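Local coordinates for protein cellobiose 2-epimerase (Ruminococcus albus, PDB 3VW5) that catalyses the reversible epimerization of cellobiose to 4-O-beta-D-glucosyl-D-mannose, working on the unmodified disaccharide within an (alpha/alpha)6 barrel, at residues A[77-80]-A[81-85]; A[178-181]-A[182-186]; A[209-212]-A[213-217]. The protein carries 2 engineered substitutions. All blocks are in the same frame, centred on the assembly; numbering follows the deposited sequence.

Contact 1. Residues A[77-80]-A[81-85]; sequences YEFI and KNNCI
E78, K81 and N82 form a local polar cluster on the last turns of helix 67-84, where residues three and four apart along the helix meet through their side chains. The E78 carboxylate serves two partners: OE1 takes the salt bridge from K81 NZ at 2.9 Å on its syn side, while OE2 accepts from N82 ND2 at 3.0 Å. The amide comes from above the carboxylate plane, though the acceptor lies almost in the amide's own plane. Acid, lysine and amide suit this place because they keep their polar ends at a face partly open to solvent. K81 NZ has a second anionic mate in E130 of helix 129-145, and its chain bends at chi3 (75°) to bring the ammonium beside OE1. On the way it passes Y77, with CB over one face of the ring and CD 3.4 Å from Y77 OH.

In this (alpha/alpha)6 barrel the helix packs against its neighbours through its apolar and aromatic residues. The Y77 ring stacks with Y122, F79 stacks with H50, and I80 rests on helix 47-64.

As the helix ends, its turn widens to a pi-type turn at 81-84. C84 N still donates to I80 O at 2.7 Å, and C84 SG stands obliquely to the F79 ring, 4.5 Å from its centroid. The small, weakly polar thiol suits this buried place, and the C84 side chain also touches M96 of strand 95-96.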
ATOM      1  N   TYR A  77       4.310  -6.369  15.501  1.00 37.32           N
ATOM      2  CA  TYR A  77       5.765  -6.424  15.394  1.00 41.00           C
ATOM      3  C   TYR A  77       6.347  -7.744  15.909  1.00 44.65           C
ATOM      4  O   TYR A  77       7.161  -8.388  15.229  1.00 44.29           O
ATOM      5  CB  TYR A  77       6.398  -5.252  16.134  1.00 38.01           C
ATOM      6  CG  TYR A  77       7.883  -5.374  16.349  1.00 43.08           C
ATOM      7  CD1 TYR A  77       8.771  -5.162  15.308  1.00 43.71           C
ATOM      8  CD2 TYR A  77       8.408  -5.667  17.614  1.00 47.09           C
ATOM      9  CE1 TYR A  77      10.150  -5.251  15.508  1.00 44.81           C
ATOM     10  CE2 TYR A  77       9.773  -5.766  17.822  1.00 42.06           C
ATOM     11  CZ  TYR A  77      10.641  -5.554  16.763  1.00 47.41           C
ATOM     12  OH  TYR A  77      12.002  -5.640  16.950  1.00 51.47           O
ATOM     13  N   GLU A  78       5.938  -8.152  17.106  1.00 40.87           N
ATOM     14  CA  GLU A  78       6.492  -9.373  17.675  1.00 43.85           C
ATOM     15  C   GLU A  78       6.197 -10.553  16.766  1.00 44.05           C
ATOM     16  O   GLU A  78       7.050 -11.410  16.532  1.00 45.99           O
ATOM     17  CB  GLU A  78       5.959  -9.620  19.087  1.00 46.32           C
ATOM     18  CG  GLU A  78       6.621  -8.746  20.151  1.00 52.56           C
ATOM     19  CD  GLU A  78       7.988  -9.271  20.587  1.00 66.04           C
ATOM     20  OE1 GLU A  78       8.959  -8.475  20.541  1.00 65.94           O
ATOM     21  OE2 GLU A  78       8.097 -10.467  20.988  1.00 66.24           O
ATOM     22  N   PHE A  79       4.987 -10.585  16.231  1.00 39.99           N
ATOM     23  CA  PHE A  79       4.605 -11.674  15.357  1.00 42.27           C
ATOM     24  C   PHE A  79       5.537 -11.741  14.141  1.00 42.61           C
ATOM     25  O   PHE A  79       5.972 -12.828  13.751  1.00 41.02           O
ATOM     26  CB  PHE A  79       3.138 -11.544  14.933  1.00 39.23           C
ATOM     27  CG  PHE A  79       2.632 -12.719  14.167  1.00 43.33           C
ATOM     28  CD1 PHE A  79       2.313 -13.905  14.826  1.00 43.03           C
ATOM     29  CD2 PHE A  79       2.483 -12.652  12.782  1.00 40.11           C
ATOM     30  CE1 PHE A  79       1.850 -15.007  14.119  1.00 41.73           C
ATOM     31  CE2 PHE A  79       2.024 -13.742  12.070  1.00 37.35           C
ATOM     32  CZ  PHE A  79       1.704 -14.927  12.740  1.00 40.56           C
ATOM     33  N   ILE A  80       5.858 -10.581  13.565  1.00 37.95           N
ATOM     34  CA  ILE A  80       6.693 -10.530  12.366  1.00 42.30           C
ATOM     35  C   ILE A  80       8.131 -10.960  12.666  1.00 43.59           C
ATOM     36  O   ILE A  80       8.665 -11.898  12.052  1.00 42.03           O
ATOM     37  CB  ILE A  80       6.686  -9.118  11.735  1.00 44.25           C
ATOM     38  CG1 ILE A  80       5.323  -8.819  11.115  1.00 37.84           C
ATOM     39  CG2 ILE A  80       7.786  -8.970  10.690  1.00 36.19           C
ATOM     40  CD1 ILE A  80       5.136  -7.365  10.753  1.00 34.86           C
ATOM     41  N   LYS A  81       8.742 -10.275  13.628  1.00 42.50           N
ATOM     42  CA  LYS A  81      10.092 -10.596  14.078  1.00 42.78           C
ATOM     43  C   LYS A  81      10.276 -12.071  14.436  1.00 39.92           C
ATOM     44  O   LYS A  81      11.231 -12.704  14.004  1.00 47.13           O
ATOM     45  CB  LYS A  81      10.462  -9.707  15.266  1.00 48.11           C
ATOM     46  CG  LYS A  81      11.843  -9.954  15.842  1.00 45.77           C
ATOM     47  CD  LYS A  81      12.121  -8.997  16.985  1.00 52.57           C
ATOM     48  CE  LYS A  81      11.355  -9.392  18.236  1.00 55.84           C
ATOM     49  NZ  LYS A  81      11.577  -8.394  19.325  1.00 67.73           N
ATOM     50  N   ASN A  82       9.352 -12.628  15.203  1.00 41.86           N
ATOM     51  CA  ASN A  82       9.531 -13.988  15.715  1.00 43.84           C
ATOM     52  C   ASN A  82       9.085 -15.116  14.791  1.00 40.77           C
ATOM     53  O   ASN A  82       9.407 -16.271  15.037  1.00 47.99           O
ATOM     54  CB  ASN A  82       8.873 -14.149  17.098  1.00 43.66           C
ATOM     55  CG  ASN A  82       9.342 -13.095  18.102  1.00 46.59           C
ATOM     56  OD1 ASN A  82      10.489 -12.652  18.065  1.00 51.87           O
ATOM     57  ND2 ASN A  82       8.447 -12.676  18.983  1.00 43.38           N
ATOM     58  N   ASN A  83       8.339 -14.807  13.738  1.00 44.53           N
ATOM     59  CA  ASN A  83       7.849 -15.877  12.867  1.00 44.59           C
ATOM     60  C   ASN A  83       8.061 -15.599  11.395  1.00 42.44           C
ATOM     61  O   ASN A  83       8.294 -16.514  10.623  1.00 43.48           O
ATOM     62  CB  ASN A  83       6.355 -16.169  13.095  1.00 41.21           C
ATOM     63  CG  ASN A  83       6.054 -16.642  14.509  1.00 49.50           C
ATOM     64  OD1 ASN A  83       5.553 -15.875  15.330  1.00 42.65           O
ATOM     65  ND2 ASN A  83       6.353 -17.916  14.798  1.00 52.81           N
ATOM     66  N   CYS A  84       7.970 -14.336  11.008  1.00 40.12           N
ATOM     67  CA  CYS A  84       7.757 -14.017   9.602  1.00 44.08           C
ATOM     68  C   CYS A  84       9.044 -13.782   8.833  1.00 45.91           C
ATOM     69  O   CYS A  84       9.047 -13.735   7.605  1.00 45.56           O
ATOM     70  CB  CYS A  84       6.808 -12.817   9.477  1.00 43.42           C
ATOM     71  SG  CYS A  84       5.130 -13.203  10.070  1.00 40.14           S
ATOM     72  N   ILE A  85      10.138 -13.655   9.570  1.00 50.27           N
ATOM     73  CA  ILE A  85      11.426 -13.342   8.987  1.00 42.80           C
ATOM     74  C   ILE A  85      12.249 -14.615   8.797  1.00 46.99           C
ATOM     75  O   ILE A  85      12.347 -15.448   9.705  1.00 49.19           O
ATOM     76  CB  ILE A  85      12.157 -12.311   9.863  1.00 40.32           C
ATOM     77  CG1 ILE A  85      11.559 -10.928   9.606  1.00 35.53           C
ATOM     78  CG2 ILE A  85      13.636 -12.323   9.593  1.00 40.50           C
ATOM     79  CD1 ILE A  85      12.049  -9.841  10.508  1.00 36.32           C
TER

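Contact 2. Residues A[178-181]-A[182-186]; sequences TMNA and ILHLI
N180 and H184, one turn apart at the start of helix 179-196, lie side by side and point the same way. The amide oxygen approaches the C-H edge of the ring: N180 OD1 lies in the plane of the imidazole, 3.4 Å from H184 CD2, with the amide and ring planes 29° apart. The ring's hydrogen bond is made elsewhere, by ND1 to E187. With its CG anti to the carbonyl carbon (chi1 -70°), H184 brings the CD2 edge back over the preceding turn. A leucine in its place would probably leave E187 without this imidazole mate and N180 OD1 without the ring edge beside it.

Apolar and ring contacts add to this. L183 CD1 sits over the centre of one imidazole face, 4.1 Å above the plane, and the rings of F114 and Y110 also meet H184. M179 CE comes 4.4 Å from L183 CB; the flexible thioether suits the buried seam with helices 199-216 and 241-258. A181, with no more than a methyl group, fits the buried first turn.

Backbone bonds hold the helix itself. L183 N gives M179 O an almost straight bond of 2.9 Å, and H184 N and L185 N continue the pattern to N180 O and A181 O. At the start, T178 OG1 accepts from A181 N at 3.0 Å, satisfying an amide that has no preceding helical carbonyl to bind. T178 N is in turn held by E154. A threonine suits this switch from strand to helix, since it tolerates extended backbone angles and carries the capping hydroxyl: the arrangement is a classic helix N-cap, here opening a helix of the (alpha/alpha)6 barrel.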
ATOM      1  N   THR A 178       7.104  -5.799 -12.438  1.00 43.57           N
ATOM      2  CA  THR A 178       5.843  -5.060 -12.294  1.00 45.48           C
ATOM      3  C   THR A 178       6.076  -3.649 -11.766  1.00 41.34           C
ATOM      4  O   THR A 178       7.035  -3.422 -11.030  1.00 41.17           O
ATOM      5  CB  THR A 178       4.887  -5.765 -11.312  1.00 44.70           C
ATOM      6  OG1 THR A 178       5.266  -5.454  -9.965  1.00 48.02           O
ATOM      7  CG2 THR A 178       4.914  -7.263 -11.519  1.00 42.59           C
ATOM      8  N   MET A 179       5.209  -2.703 -12.125  1.00 39.11           N
ATOM      9  CA  MET A 179       5.338  -1.355 -11.570  1.00 40.84           C
ATOM     10  C   MET A 179       5.017  -1.405 -10.083  1.00 43.89           C
ATOM     11  O   MET A 179       5.586  -0.655  -9.295  1.00 46.02           O
ATOM     12  CB  MET A 179       4.455  -0.321 -12.284  1.00 37.46           C
ATOM     13  CG  MET A 179       2.952  -0.440 -12.014  1.00 52.41           C
ATOM     14  SD  MET A 179       2.359   0.702 -10.740  1.00 51.03           S
ATOM     15  CE  MET A 179       3.527   2.016 -11.010  1.00 44.21           C
ATOM     16  N   ASN A 180       4.121  -2.317  -9.720  1.00 42.38           N
ATOM     17  CA  ASN A 180       3.687  -2.508  -8.355  1.00 39.97           C
ATOM     18  C   ASN A 180       4.854  -2.641  -7.398  1.00 42.97           C
ATOM     19  O   ASN A 180       4.909  -1.971  -6.371  1.00 42.52           O
ATOM     20  CB  ASN A 180       2.857  -3.775  -8.277  1.00 48.19           C
ATOM     21  CG  ASN A 180       1.642  -3.620  -7.407  1.00 54.77           C
ATOM     22  OD1 ASN A 180       1.746  -3.503  -6.189  1.00 58.58           O
ATOM     23  ND2 ASN A 180       0.469  -3.634  -8.031  1.00 62.20           N
ATOM     24  N   ALA A 181       5.787  -3.521  -7.734  1.00 44.43           N
ATOM     25  CA  ALA A 181       6.947  -3.746  -6.884  1.00 39.58           C
ATOM     26  C   ALA A 181       7.829  -2.502  -6.786  1.00 36.41           C
ATOM     27  O   ALA A 181       8.308  -2.160  -5.706  1.00 37.04           O
ATOM     28  CB  ALA A 181       7.753  -4.928  -7.389  1.00 38.20           C
ATOM     29  N   ILE A 182       8.057  -1.828  -7.907  1.00 37.63           N
ATOM     30  CA  ILE A 182       8.936  -0.661  -7.880  1.00 38.98           C
ATOM     31  C   ILE A 182       8.340   0.380  -6.932  1.00 35.08           C
ATOM     32  O   ILE A 182       9.013   0.891  -6.034  1.00 36.48           O
ATOM     33  CB  ILE A 182       9.198  -0.090  -9.302  1.00 34.49           C
ATOM     34  CG1 ILE A 182       9.903  -1.125 -10.178  1.00 34.38           C
ATOM     35  CG2 ILE A 182      10.038   1.173  -9.244  1.00 33.97           C
ATOM     36  CD1 ILE A 182      10.089  -0.675 -11.616  1.00 37.09           C
ATOM     37  N   LEU A 183       7.056   0.647  -7.125  1.00 36.54           N
ATOM     38  CA  LEU A 183       6.309   1.602  -6.325  1.00 38.15           C
ATOM     39  C   LEU A 183       6.387   1.304  -4.817  1.00 42.37           C
ATOM     40  O   LEU A 183       6.567   2.212  -3.992  1.00 37.58           O
ATOM     41  CB  LEU A 183       4.851   1.600  -6.789  1.00 35.86           C
ATOM     42  CG  LEU A 183       3.950   2.775  -6.400  1.00 35.92           C
ATOM     43  CD1 LEU A 183       3.249   2.530  -5.085  1.00 44.33           C
ATOM     44  CD2 LEU A 183       4.752   4.056  -6.358  1.00 37.66           C
ATOM     45  N   HIS A 184       6.247   0.036  -4.453  1.00 38.42           N
ATOM     46  CA  HIS A 184       6.323  -0.313  -3.042  1.00 40.81           C
ATOM     47  C   HIS A 184       7.750  -0.381  -2.468  1.00 39.68           C
ATOM     48  O   HIS A 184       7.942  -0.237  -1.261  1.00 40.01           O
ATOM     49  CB  HIS A 184       5.443  -1.525  -2.717  1.00 41.42           C
ATOM     50  CG  HIS A 184       3.982  -1.206  -2.801  1.00 48.72           C
ATOM     51  ND1 HIS A 184       3.347  -0.405  -1.872  1.00 44.92           N
ATOM     52  CD2 HIS A 184       3.051  -1.505  -3.737  1.00 44.72           C
ATOM     53  CE1 HIS A 184       2.084  -0.253  -2.216  1.00 42.26           C
ATOM     54  NE2 HIS A 184       1.876  -0.917  -3.342  1.00 50.85           N
ATOM     55  N   LEU A 185       8.747  -0.550  -3.330  1.00 42.50           N
ATOM     56  CA  LEU A 185      10.130  -0.271  -2.924  1.00 40.80           C
ATOM     57  C   LEU A 185      10.310   1.232  -2.670  1.00 38.68           C
ATOM     58  O   LEU A 185      10.865   1.632  -1.646  1.00 38.50           O
ATOM     59  CB  LEU A 185      11.145  -0.789  -3.944  1.00 36.68           C
ATOM     60  CG  LEU A 185      11.321  -2.311  -4.017  1.00 38.17           C
ATOM     61  CD1 LEU A 185      12.176  -2.685  -5.214  1.00 34.08           C
ATOM     62  CD2 LEU A 185      11.912  -2.906  -2.734  1.00 31.69           C
ATOM     63  N   ILE A 186       9.827   2.069  -3.581  1.00 33.79           N
ATOM     64  CA  ILE A 186       9.877   3.504  -3.323  1.00 32.84           C
ATOM     65  C   ILE A 186       9.264   3.814  -1.953  1.00 34.35           C
ATOM     66  O   ILE A 186       9.865   4.482  -1.128  1.00 38.98           O
ATOM     67  CB  ILE A 186       9.186   4.302  -4.451  1.00 33.71           C
ATOM     68  CG1 ILE A 186      10.065   4.317  -5.708  1.00 33.09           C
ATOM     69  CG2 ILE A 186       8.854   5.705  -4.003  1.00 30.68           C
ATOM     70  CD1 ILE A 186       9.304   4.547  -7.000  1.00 35.10           C
TER

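Contact 3. Residues A[209-212]-A[213-217]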
ATOM      1  N   LEU A 209      12.998   5.748  -8.376  1.00 40.06           N
ATOM      2  CA  LEU A 209      12.340   6.914  -8.933  1.00 37.09           C
ATOM      3  C   LEU A 209      12.639   7.035 -10.432  1.00 42.50           C
ATOM      4  O   LEU A 209      11.725   7.201 -11.232  1.00 44.13           O
ATOM      5  CB  LEU A 209      12.773   8.178  -8.196  1.00 39.28           C
ATOM      6  CG  LEU A 209      11.924   8.691  -7.023  1.00 37.90           C
ATOM      7  CD1 LEU A 209      10.739   7.807  -6.743  1.00 38.47           C
ATOM      8  CD2 LEU A 209      12.758   8.847  -5.778  1.00 41.45           C
ATOM      9  N   GLY A 210      13.915   6.927 -10.812  1.00 42.44           N
ATOM     10  CA  GLY A 210      14.313   7.017 -12.208  1.00 39.36           C
ATOM     11  C   GLY A 210      13.603   6.014 -13.101  1.00 41.37           C
ATOM     12  O   GLY A 210      13.189   6.328 -14.219  1.00 36.92           O
ATOM     13  N   GLN A 211      13.448   4.795 -12.601  1.00 41.31           N
ATOM     14  CA  GLN A 211      12.754   3.761 -13.356  1.00 38.70           C
ATOM     15  C   GLN A 211      11.287   4.137 -13.583  1.00 45.20           C
ATOM     16  O   GLN A 211      10.732   3.919 -14.675  1.00 41.07           O
ATOM     17  CB  GLN A 211      12.853   2.414 -12.647  1.00 34.81           C
ATOM     18  CG  GLN A 211      14.227   1.808 -12.680  1.00 38.65           C
ATOM     19  CD  GLN A 211      14.193   0.298 -12.575  1.00 46.75           C
ATOM     20  OE1 GLN A 211      13.527  -0.263 -11.695  1.00 40.33           O
ATOM     21  NE2 GLN A 211      14.910  -0.376 -13.481  1.00 47.71           N
ATOM     22  N   MET A 212      10.664   4.696 -12.548  1.00 38.60           N
ATOM     23  CA  MET A 212       9.308   5.184 -12.693  1.00 38.02           C
ATOM     24  C   MET A 212       9.237   6.250 -13.778  1.00 40.41           C
ATOM     25  O   MET A 212       8.322   6.220 -14.597  1.00 40.11           O
ATOM     26  CB  MET A 212       8.749   5.699 -11.362  1.00 36.58           C
ATOM     27  CG  MET A 212       8.526   4.586 -10.322  1.00 39.89           C
ATOM     28  SD  MET A 212       7.184   3.438 -10.633  1.00 43.30           S
ATOM     29  CE  MET A 212       5.844   4.562 -10.787  1.00 36.42           C
ATOM     30  N   ARG A 213      10.199   7.178 -13.798  1.00 39.85           N
ATOM     31  CA  ARG A 213      10.180   8.269 -14.777  1.00 42.02           C
ATOM     32  C   ARG A 213      10.595   7.810 -16.189  1.00 44.97           C
ATOM     33  O   ARG A 213       9.958   8.163 -17.181  1.00 44.28           O
ATOM     34  CB  ARG A 213      11.022   9.469 -14.306  1.00 43.40           C
ATOM     35  CG  ARG A 213      11.869  10.102 -15.410  1.00 48.60           C
ATOM     36  CD  ARG A 213      12.485  11.472 -15.073  1.00 47.99           C
ATOM     37  NE  ARG A 213      13.498  11.495 -14.006  1.00 59.36           N
ATOM     38  CZ  ARG A 213      14.676  10.862 -14.026  1.00 57.80           C
ATOM     39  NH1 ARG A 213      15.028  10.097 -15.053  1.00 49.50           N
ATOM     40  NH2 ARG A 213      15.505  10.983 -12.994  1.00 58.13           N
ATOM     41  N   ASP A 214      11.635   6.988 -16.272  1.00 45.23           N
ATOM     42  CA  ASP A 214      12.210   6.625 -17.565  1.00 43.53           C
ATOM     43  C   ASP A 214      11.579   5.401 -18.250  1.00 51.32           C
ATOM     44  O   ASP A 214      11.552   5.319 -19.483  1.00 51.97           O
ATOM     45  CB  ASP A 214      13.720   6.447 -17.431  1.00 43.28           C
ATOM     46  CG  ASP A 214      14.423   7.737 -17.032  1.00 47.47           C
ATOM     47  OD1 ASP A 214      13.857   8.825 -17.308  1.00 46.96           O
ATOM     48  OD2 ASP A 214      15.538   7.661 -16.452  1.00 47.62           O
ATOM     49  N   ILE A 215      11.063   4.457 -17.465  1.00 48.42           N
ATOM     50  CA  ILE A 215      10.474   3.258 -18.048  1.00 42.55           C
ATOM     51  C   ILE A 215       8.954   3.181 -17.917  1.00 43.81           C
ATOM     52  O   ILE A 215       8.251   2.955 -18.898  1.00 45.35           O
ATOM     53  CB  ILE A 215      11.064   1.981 -17.449  1.00 41.90           C
ATOM     54  CG1 ILE A 215      12.594   2.016 -17.505  1.00 43.29           C
ATOM     55  CG2 ILE A 215      10.530   0.787 -18.189  1.00 36.05           C
ATOM     56  CD1 ILE A 215      13.261   0.729 -17.056  1.00 37.57           C
ATOM     57  N   VAL A 216       8.442   3.358 -16.710  1.00 36.76           N
ATOM     58  CA  VAL A 216       7.055   3.011 -16.473  1.00 38.94           C
ATOM     59  C   VAL A 216       6.073   4.109 -16.897  1.00 38.60           C
ATOM     60  O   VAL A 216       5.005   3.812 -17.428  1.00 37.81           O
ATOM     61  CB  VAL A 216       6.828   2.396 -15.039  1.00 37.83           C
ATOM     62  CG1 VAL A 216       8.115   2.358 -14.294  1.00 38.77           C
ATOM     63  CG2 VAL A 216       5.727   3.101 -14.240  1.00 37.62           C
ATOM     64  N   TYR A 217       6.456   5.367 -16.689  1.00 41.77           N
ATOM     65  CA  TYR A 217       5.656   6.509 -17.123  1.00 37.42           C
ATOM     66  C   TYR A 217       5.552   6.562 -18.657  1.00 39.28           C
ATOM     67  O   TYR A 217       6.533   6.382 -19.364  1.00 40.31           O
ATOM     68  CB  TYR A 217       6.248   7.807 -16.564  1.00 35.97           C
ATOM     69  CG  TYR A 217       5.563   9.066 -17.048  1.00 40.98           C
ATOM     70  CD1 TYR A 217       4.227   9.309 -16.766  1.00 40.90           C
ATOM     71  CD2 TYR A 217       6.252  10.014 -17.792  1.00 43.68           C
ATOM     72  CE1 TYR A 217       3.596  10.461 -17.215  1.00 39.35           C
ATOM     73  CE2 TYR A 217       5.630  11.162 -18.243  1.00 44.16           C
ATOM     74  CZ  TYR A 217       4.302  11.378 -17.946  1.00 44.76           C
ATOM     75  OH  TYR A 217       3.670  12.512 -18.393  1.00 49.17           O
TER
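M212 and V216 make the tightly packed side of this contact, the buried flank of the last turns of helix 199-216. M212 bends at chi2 and chi3 (-71° and -56°), which lays its CE 3.8 Å from V216 CG2 with SD close to both valine methyls. The two side chains cross at a slant, so the flexible thioether lies across the compact branched side chain, a good match of shapes in a buried place. Beneath them the backbone widens into a pi-type turn. Q211 O accepts twice, from I215 N at 2.9 Å and from V216 N at 3.1 Å, and Y217 N then reaches back five residues to M212 O, again at 2.9 Å. Y217 is the first residue to leave helical angles, so this wide turn closes the helix.

The other flank is looser and faces solvent. R213 folds back at chi3 (66°), placing one guanidinium face over G210 CA, 4.0 Å above the plane. Glycine exposes its backbone there, although a methyl group could be accommodated. At the edge of the same guanidinium, D214 OD1 lies in plane and forms a salt bridge with R213 NH1 at 2.8 Å, weak as a hydrogen bond. Charged groups suit this surface because their ends can also meet water. Between the two flanks, Q211 and I215 run side by side with Q211 NE2 4.1 Å from I215 CD1, and both touch F232.

Around this turn, V216 and M212 rest on L224 of strand 223-228, whose K225 pairs with V216 through the backbone; the Y217 side chain lies against helix 261-281 with its hydroxyl bonded to N222, and L209, Q211 and M212 pack on helix 179-196.

The three contacts come in series along the chain, all within the N-acylglucosamine 2-epimerase-like barrel. Contact 1 closes helix 67-84, about 23 Å from contact 2 and 33 Å from contact 3 between centres, and touches neither. Contacts 2 and 3 are neighbours, with centres about 11 Å apart: helices 179-196 and 199-216 follow one another, and M179, I182 and I186 pack against L209, Q211 and M212. Contact 2 opens helix 179-196, contact 3 ends helix 199-216, and the short strands 177-178 and 217-218 flank 223-228 in one antiparallel sheet. Successive helices thus build the barrel wall, with contact 2 nearest the chain's centre.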